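PDB 3Q2K: oxidoreductase from Bordetella pertussis, which probably uses NAD to oxidise the sugar of UDP-N-acetylglucosaminuronic acid, a step toward 2,3-diacetamido-2,3-dideoxy-D-mannuronic acid. Local coordinates for residues E57-L69 / A78-N92. Numbering follows the deposited sequence.
Sequences ELVEICDTNPEAL and ARPFSSLSDMLAQGN. With NAI (1,4-dihydronicotinamide adenine dinucleotide), chain U.
Cys-62 CB lies 3.4 Å from Met-87 SD, placing the thioether of helix 84-90 against strand 57-62. The sulfur of Cys-62, anti to its own backbone N (chi1 170°), extends to the start of that helix, where SG meets Ser-83 C at 3.4 Å. Phe-81, on the same sheet face as Cys-62 and Glu-60, takes Met-87 CA over one ring face, offset toward the rim, while its CE2 edge meets Glu-60 CG at 3.7 Å. On the sheet face that carries Ile-61 and Pro-80, Leu-69 of helix 66-76 crosses Pro-80 at about a right angle, and Ile-61 CG2 packs on Ala-78 CB. Strands 57-62 and 79-81 run parallel, their axes 25° apart, with Arg-79 N to Val-59 O (2.9 Å) beginning a four-bond ladder that ends at Asp-63 N to Phe-81 O; helix 66-76 makes the beta-alpha-beta crossover of this Rossmann fold, with 79-81 an outermost strand of the parallel sheet within this chain. Just past the strand, Asp-63 receives both adenosine-ribose hydroxyls of NADH, O2B on OD1 and O3B on OD2 (2.5 Å). Earlier in the strand, Glu-60 OE2 accepts Asn-92 N at 3.0 Å on its syn side, whereas OE1 reaches Met-87 O through a water donating to both.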
loop_
_atom_site.group_PDB
_atom_site.type_symbol
_atom_site.label_atom_id
_atom_site.label_comp_id
_atom_site.label_asym_id
_atom_site.label_seq_id
_atom_site.Cartn_x
_atom_site.Cartn_y
_atom_site.Cartn_z
ATOM N N GLU C 57 -18.348 51.780 -9.208
ATOM C CA GLU C 57 -17.328 52.396 -10.038
ATOM C C GLU C 57 -15.939 51.914 -9.647
ATOM O O GLU C 57 -15.700 51.581 -8.484
ATOM C CB GLU C 57 -17.344 53.910 -9.822
ATOM C CG GLU C 57 -17.490 54.353 -8.368
ATOM C CD GLU C 57 -17.490 55.865 -8.198
ATOM O OE1 GLU C 57 -17.049 56.349 -7.131
ATOM O OE2 GLU C 57 -17.921 56.553 -9.151
ATOM N N LEU C 58 -15.063 51.974 -10.646
ATOM C CA LEU C 58 -13.657 51.605 -10.558
ATOM C C LEU C 58 -12.839 52.854 -10.249
ATOM O O LEU C 58 -12.823 53.806 -11.024
ATOM C CB LEU C 58 -13.222 50.919 -11.861
ATOM C CG LEU C 58 -11.808 50.394 -12.118
ATOM C CD1 LEU C 58 -11.473 49.244 -11.185
ATOM C CD2 LEU C 58 -11.659 49.987 -13.578
ATOM N N VAL C 59 -12.102 52.847 -9.146
ATOM C CA VAL C 59 -11.533 54.093 -8.658
ATOM C C VAL C 59 -10.019 53.966 -8.659
ATOM O O VAL C 59 -9.290 54.964 -8.660
ATOM C CB VAL C 59 -12.002 54.362 -7.214
ATOM C CG1 VAL C 59 -11.177 55.475 -6.578
ATOM C CG2 VAL C 59 -13.488 54.714 -7.200
ATOM N N GLU C 60 -9.581 52.711 -8.661
ATOM C CA GLU C 60 -8.164 52.436 -8.435
ATOM C C GLU C 60 -7.724 51.242 -9.263
ATOM O O GLU C 60 -8.552 50.389 -9.593
ATOM C CB GLU C 60 -7.881 52.109 -6.970
ATOM C CG GLU C 60 -7.855 53.308 -6.032
ATOM C CD GLU C 60 -8.307 52.986 -4.618
ATOM O OE1 GLU C 60 -7.879 51.962 -4.042
ATOM O OE2 GLU C 60 -9.097 53.780 -4.065
ATOM N N ILE C 61 -6.426 51.202 -9.554
ATOM C CA ILE C 61 -5.848 50.121 -10.344
ATOM C C ILE C 61 -4.405 49.981 -9.874
ATOM O O ILE C 61 -3.754 50.933 -9.444
ATOM C CB ILE C 61 -5.940 50.411 -11.855
ATOM C CG1 ILE C 61 -5.295 51.766 -12.143
ATOM C CG2 ILE C 61 -7.388 50.444 -12.333
ATOM C CD1 ILE C 61 -5.205 52.076 -13.617
ATOM N N CYS C 62 -3.910 48.752 -9.923
ATOM C CA CYS C 62 -2.606 48.490 -9.326
ATOM C C CYS C 62 -1.995 47.475 -10.278
ATOM O O CYS C 62 -2.702 46.545 -10.664
ATOM C CB CYS C 62 -2.744 47.871 -7.928
ATOM S SG CYS C 62 -1.165 47.265 -7.271
ATOM N N ASP C 63 -0.753 47.723 -10.686
ATOM C CA ASP C 63 0.081 46.776 -11.421
ATOM C C ASP C 63 1.571 46.966 -11.141
ATOM O O ASP C 63 2.017 48.052 -10.776
ATOM C CB ASP C 63 -0.208 46.780 -12.924
ATOM C CG ASP C 63 0.280 45.504 -13.583
ATOM O OD1 ASP C 63 1.483 45.198 -13.447
ATOM O OD2 ASP C 63 -0.541 44.783 -14.192
ATOM N N THR C 64 2.337 45.885 -11.239
ATOM C CA THR C 64 3.749 45.851 -10.845
ATOM C C THR C 64 4.588 46.222 -12.067
ATOM O O THR C 64 5.790 46.483 -12.005
ATOM C CB THR C 64 4.132 44.449 -10.299
ATOM O OG1 THR C 64 3.474 44.265 -9.041
ATOM C CG2 THR C 64 5.627 44.289 -10.040
ATOM N N ASN C 65 3.873 46.273 -13.186
ATOM C CA ASN C 65 4.423 46.534 -14.500
ATOM C C ASN C 65 4.081 47.960 -14.944
ATOM O O ASN C 65 2.939 48.288 -15.273
ATOM C CB ASN C 65 3.817 45.471 -15.412
ATOM C CG ASN C 65 4.266 45.645 -16.842
ATOM O OD1 ASN C 65 3.817 46.547 -17.551
ATOM N ND2 ASN C 65 5.200 44.799 -17.253
ATOM N N PRO C 66 5.087 48.844 -14.911
ATOM C CA PRO C 66 4.927 50.257 -15.239
ATOM C C PRO C 66 3.996 50.464 -16.432
ATOM O O PRO C 66 2.990 51.171 -16.335
ATOM C CB PRO C 66 6.362 50.672 -15.575
ATOM C CG PRO C 66 7.202 49.826 -14.666
ATOM C CD PRO C 66 6.474 48.511 -14.540
ATOM N N GLU C 67 4.256 49.736 -17.514
ATOM C CA GLU C 67 3.534 49.900 -18.772
ATOM C C GLU C 67 2.104 49.367 -18.815
ATOM O O GLU C 67 1.240 49.954 -19.472
ATOM C CB GLU C 67 4.325 49.232 -19.901
ATOM C CG GLU C 67 5.814 49.072 -19.613
ATOM C CD GLU C 67 6.651 48.780 -20.849
ATOM O OE1 GLU C 67 6.515 47.699 -21.467
ATOM O OE2 GLU C 67 7.478 49.653 -21.190
ATOM N N ALA C 68 1.821 48.229 -18.188
ATOM C CA ALA C 68 0.419 47.822 -18.225
ATOM C C ALA C 68 -0.391 48.777 -17.348
ATOM O O ALA C 68 -1.544 49.115 -17.624
ATOM C CB ALA C 68 0.218 46.365 -17.827
ATOM N N LEU C 69 0.230 49.257 -16.277
ATOM C CA LEU C 69 -0.485 50.256 -15.493
ATOM C C LEU C 69 -0.770 51.480 -16.363
ATOM O O LEU C 69 -1.916 51.939 -16.414
ATOM C CB LEU C 69 0.316 50.600 -14.243
ATOM C CG LEU C 69 -0.410 51.495 -13.241
ATOM C CD1 LEU C 69 -1.768 50.970 -12.798
ATOM C CD2 LEU C 69 0.532 51.596 -12.064
ATOM N N ALA C 78 -8.742 55.773 -13.692
ATOM C CA ALA C 78 -8.605 55.389 -12.287
ATOM C C ALA C 78 -7.274 55.847 -11.689
ATOM O O ALA C 78 -6.299 56.081 -12.398
ATOM C CB ALA C 78 -8.746 53.872 -12.139
ATOM N N ARG C 79 -7.202 55.911 -10.365
ATOM C CA ARG C 79 -5.968 56.306 -9.713
ATOM C C ARG C 79 -4.914 55.197 -9.760
ATOM O O ARG C 79 -5.156 54.073 -9.321
ATOM C CB ARG C 79 -6.337 56.664 -8.271
ATOM C CG ARG C 79 -5.107 56.926 -7.423
ATOM C CD ARG C 79 -5.509 57.649 -6.157
ATOM N NE ARG C 79 -4.380 57.755 -5.237
ATOM C CZ ARG C 79 -4.533 58.140 -3.975
ATOM N NH1 ARG C 79 -5.758 58.426 -3.556
ATOM N NH2 ARG C 79 -3.502 58.246 -3.150
ATOM N N PRO C 80 -3.699 55.484 -10.248
ATOM C CA PRO C 80 -2.795 54.344 -10.375
ATOM C C PRO C 80 -1.957 54.024 -9.145
ATOM O O PRO C 80 -1.554 54.938 -8.429
ATOM C CB PRO C 80 -1.842 54.797 -11.483
ATOM C CG PRO C 80 -1.783 56.289 -11.321
ATOM C CD PRO C 80 -3.063 56.747 -10.662
ATOM N N PHE C 81 -1.669 52.748 -8.909
ATOM C CA PHE C 81 -0.755 52.386 -7.835
ATOM C C PHE C 81 0.157 51.278 -8.318
ATOM O O PHE C 81 -0.289 50.393 -9.044
ATOM C CB PHE C 81 -1.547 51.807 -6.671
ATOM C CG PHE C 81 -2.295 52.843 -5.895
ATOM C CD1 PHE C 81 -1.640 53.577 -4.920
ATOM C CD2 PHE C 81 -3.641 53.066 -6.141
ATOM C CE1 PHE C 81 -2.331 54.507 -4.162
ATOM C CE2 PHE C 81 -4.324 54.027 -5.423
ATOM C CZ PHE C 81 -3.670 54.742 -4.431
ATOM N N SER C 82 1.413 51.318 -7.893
ATOM C CA SER C 82 2.329 50.369 -8.488
ATOM C C SER C 82 2.591 49.248 -7.495
ATOM O O SER C 82 3.257 48.279 -7.849
ATOM C CB SER C 82 3.623 51.044 -8.941
ATOM O OG SER C 82 4.344 51.512 -7.814
ATOM N N SER C 83 2.066 49.324 -6.279
ATOM C CA SER C 83 2.099 48.119 -5.455
ATOM C C SER C 83 0.816 47.958 -4.653
ATOM O O SER C 83 0.087 48.924 -4.438
ATOM C CB SER C 83 3.287 48.101 -4.494
ATOM O OG SER C 83 2.820 48.554 -3.234
ATOM N N LEU C 84 0.543 46.745 -4.188
ATOM C CA LEU C 84 -0.720 46.578 -3.492
ATOM C C LEU C 84 -0.614 47.256 -2.135
ATOM O O LEU C 84 -1.618 47.802 -1.681
ATOM C CB LEU C 84 -1.136 45.110 -3.359
ATOM C CG LEU C 84 -2.360 44.829 -2.483
ATOM C CD1 LEU C 84 -3.568 45.434 -3.158
ATOM C CD2 LEU C 84 -2.598 43.335 -2.371
ATOM N N SER C 85 0.538 47.209 -1.471
ATOM C CA SER C 85 0.617 47.882 -0.173
ATOM C C SER C 85 0.227 49.350 -0.255
ATOM O O SER C 85 -0.524 49.861 0.579
ATOM C CB SER C 85 1.988 47.770 0.495
ATOM O OG SER C 85 2.899 47.207 -0.432
ATOM N N ASP C 86 0.729 50.002 -1.298
ATOM C CA ASP C 86 0.470 51.427 -1.465
ATOM C C ASP C 86 -1.020 51.643 -1.686
ATOM O O ASP C 86 -1.638 52.521 -1.075
ATOM C CB ASP C 86 1.249 52.004 -2.647
ATOM C CG ASP C 86 2.741 51.776 -2.514
ATOM O OD1 ASP C 86 3.164 51.457 -1.382
ATOM O OD2 ASP C 86 3.472 51.892 -3.522
ATOM N N MET C 87 -1.583 50.804 -2.548
ATOM C CA MET C 87 -2.963 50.997 -2.961
ATOM C C MET C 87 -3.845 50.847 -1.728
ATOM O O MET C 87 -4.869 51.505 -1.566
ATOM C CB MET C 87 -3.350 49.966 -4.017
ATOM C CG MET C 87 -4.851 49.902 -4.224
ATOM S SD MET C 87 -5.087 48.846 -5.663
ATOM C CE MET C 87 -6.723 49.286 -6.254
ATOM N N LEU C 88 -3.400 49.994 -0.815
ATOM C CA LEU C 88 -4.194 49.736 0.374
ATOM C C LEU C 88 -3.880 50.815 1.404
ATOM O O LEU C 88 -4.754 51.210 2.173
ATOM C CB LEU C 88 -3.840 48.369 0.964
ATOM C CG LEU C 88 -4.362 47.172 0.164
ATOM C CD1 LEU C 88 -3.680 45.925 0.678
ATOM C CD2 LEU C 88 -5.866 46.955 0.249
ATOM N N ALA C 89 -2.639 51.285 1.459
ATOM C CA ALA C 89 -2.346 52.397 2.359
ATOM C C ALA C 89 -3.065 53.673 1.928
ATOM O O ALA C 89 -3.710 54.338 2.732
ATOM C CB ALA C 89 -0.854 52.638 2.499
ATOM N N GLN C 90 -3.044 54.005 0.644
ATOM C CA GLN C 90 -3.578 55.300 0.261
ATOM C C GLN C 90 -4.965 55.215 -0.364
ATOM O O GLN C 90 -5.679 56.211 -0.437
ATOM C CB GLN C 90 -2.540 55.959 -0.650
ATOM C CG GLN C 90 -1.237 56.093 0.127
ATOM C CD GLN C 90 -0.043 56.552 -0.686
ATOM O OE1 GLN C 90 0.488 55.806 -1.510
ATOM N NE2 GLN C 90 0.412 57.773 -0.424
ATOM N N GLY C 91 -5.380 54.030 -0.794
ATOM C CA GLY C 91 -6.663 53.931 -1.486
ATOM C C GLY C 91 -7.849 53.776 -0.552
ATOM O O GLY C 91 -7.671 53.478 0.628
ATOM N N ASN C 92 -9.064 53.969 -1.059
ATOM C CA ASN C 92 -10.263 53.686 -0.273
ATOM C C ASN C 92 -11.257 52.696 -0.888
ATOM O O ASN C 92 -12.447 52.765 -0.573
ATOM C CB ASN C 92 -10.987 55.003 0.021
ATOM C CG ASN C 92 -11.773 55.509 -1.178
ATOM O OD1 ASN C 92 -12.966 55.794 -1.070
ATOM N ND2 ASN C 92 -11.134 55.572 -2.339
HETATM P PA NAI U . -1.812 38.143 -17.014
HETATM O O1A NAI U . -0.361 37.894 -17.158
HETATM O O2A NAI U . -2.339 38.715 -18.426
HETATM O O5B NAI U . -2.216 39.444 -16.153
HETATM C C5B NAI U . -1.211 39.619 -15.161
HETATM C C4B NAI U . -1.150 41.005 -14.532
HETATM O O4B NAI U . -0.876 40.891 -13.129
HETATM C C3B NAI U . 0.086 41.549 -15.275
HETATM O O3B NAI U . -0.247 42.850 -15.766
HETATM C C2B NAI U . 1.148 41.451 -14.145
HETATM O O2B NAI U . 2.135 42.483 -14.215
HETATM C C1B NAI U . 0.232 41.785 -12.947
HETATM N N9A NAI U . 0.954 41.459 -11.729
HETATM C C8A NAI U . 1.909 40.508 -11.544
HETATM N N7A NAI U . 2.269 40.548 -10.291
HETATM C C5A NAI U . 1.606 41.502 -9.601
HETATM C C6A NAI U . 1.576 41.974 -8.274
HETATM N N6A NAI U . 2.366 41.422 -7.281
HETATM N N1A NAI U . 0.723 42.955 -7.994
HETATM C C2A NAI U . -0.084 43.471 -8.905
HETATM N N3A NAI U . -0.085 43.061 -10.155
HETATM C C4A NAI U . 0.722 42.078 -10.531
HETATM O O3 NAI U . -2.642 36.772 -16.962
HETATM P PN NAI U . -4.232 36.899 -16.778
HETATM O O1N NAI U . -4.729 36.031 -17.949
HETATM O O2N NAI U . -4.978 38.240 -16.937
HETATM O O5D NAI U . -4.565 36.064 -15.434
HETATM C C5D NAI U . -5.788 36.567 -14.914
HETATM C C4D NAI U . -6.097 35.923 -13.557
HETATM O O4D NAI U . -7.511 35.729 -13.764
HETATM C C3D NAI U . -5.491 34.515 -13.391
HETATM O O3D NAI U . -5.861 33.879 -12.174
HETATM C C2D NAI U . -6.283 33.770 -14.484
HETATM O O2D NAI U . -6.411 32.418 -14.056
HETATM C C1D NAI U . -7.684 34.381 -14.238
HETATM N N1N NAI U . -8.506 34.450 -15.443
HETATM C C2N NAI U . -9.780 34.149 -15.315
HETATM C C3N NAI U . -10.587 34.212 -16.444
HETATM C C7N NAI U . -12.014 33.862 -16.328
HETATM O O7N NAI U . -12.624 33.514 -17.319
HETATM N N7N NAI U . -12.584 33.908 -15.107
HETATM C C4N NAI U . -10.031 34.564 -17.673
HETATM C C5N NAI U . -8.680 34.846 -17.724
HETATM C C6N NAI U . -7.922 34.795 -16.571
HETATM O O HOH W 1 -7.432 50.956 -1.620
#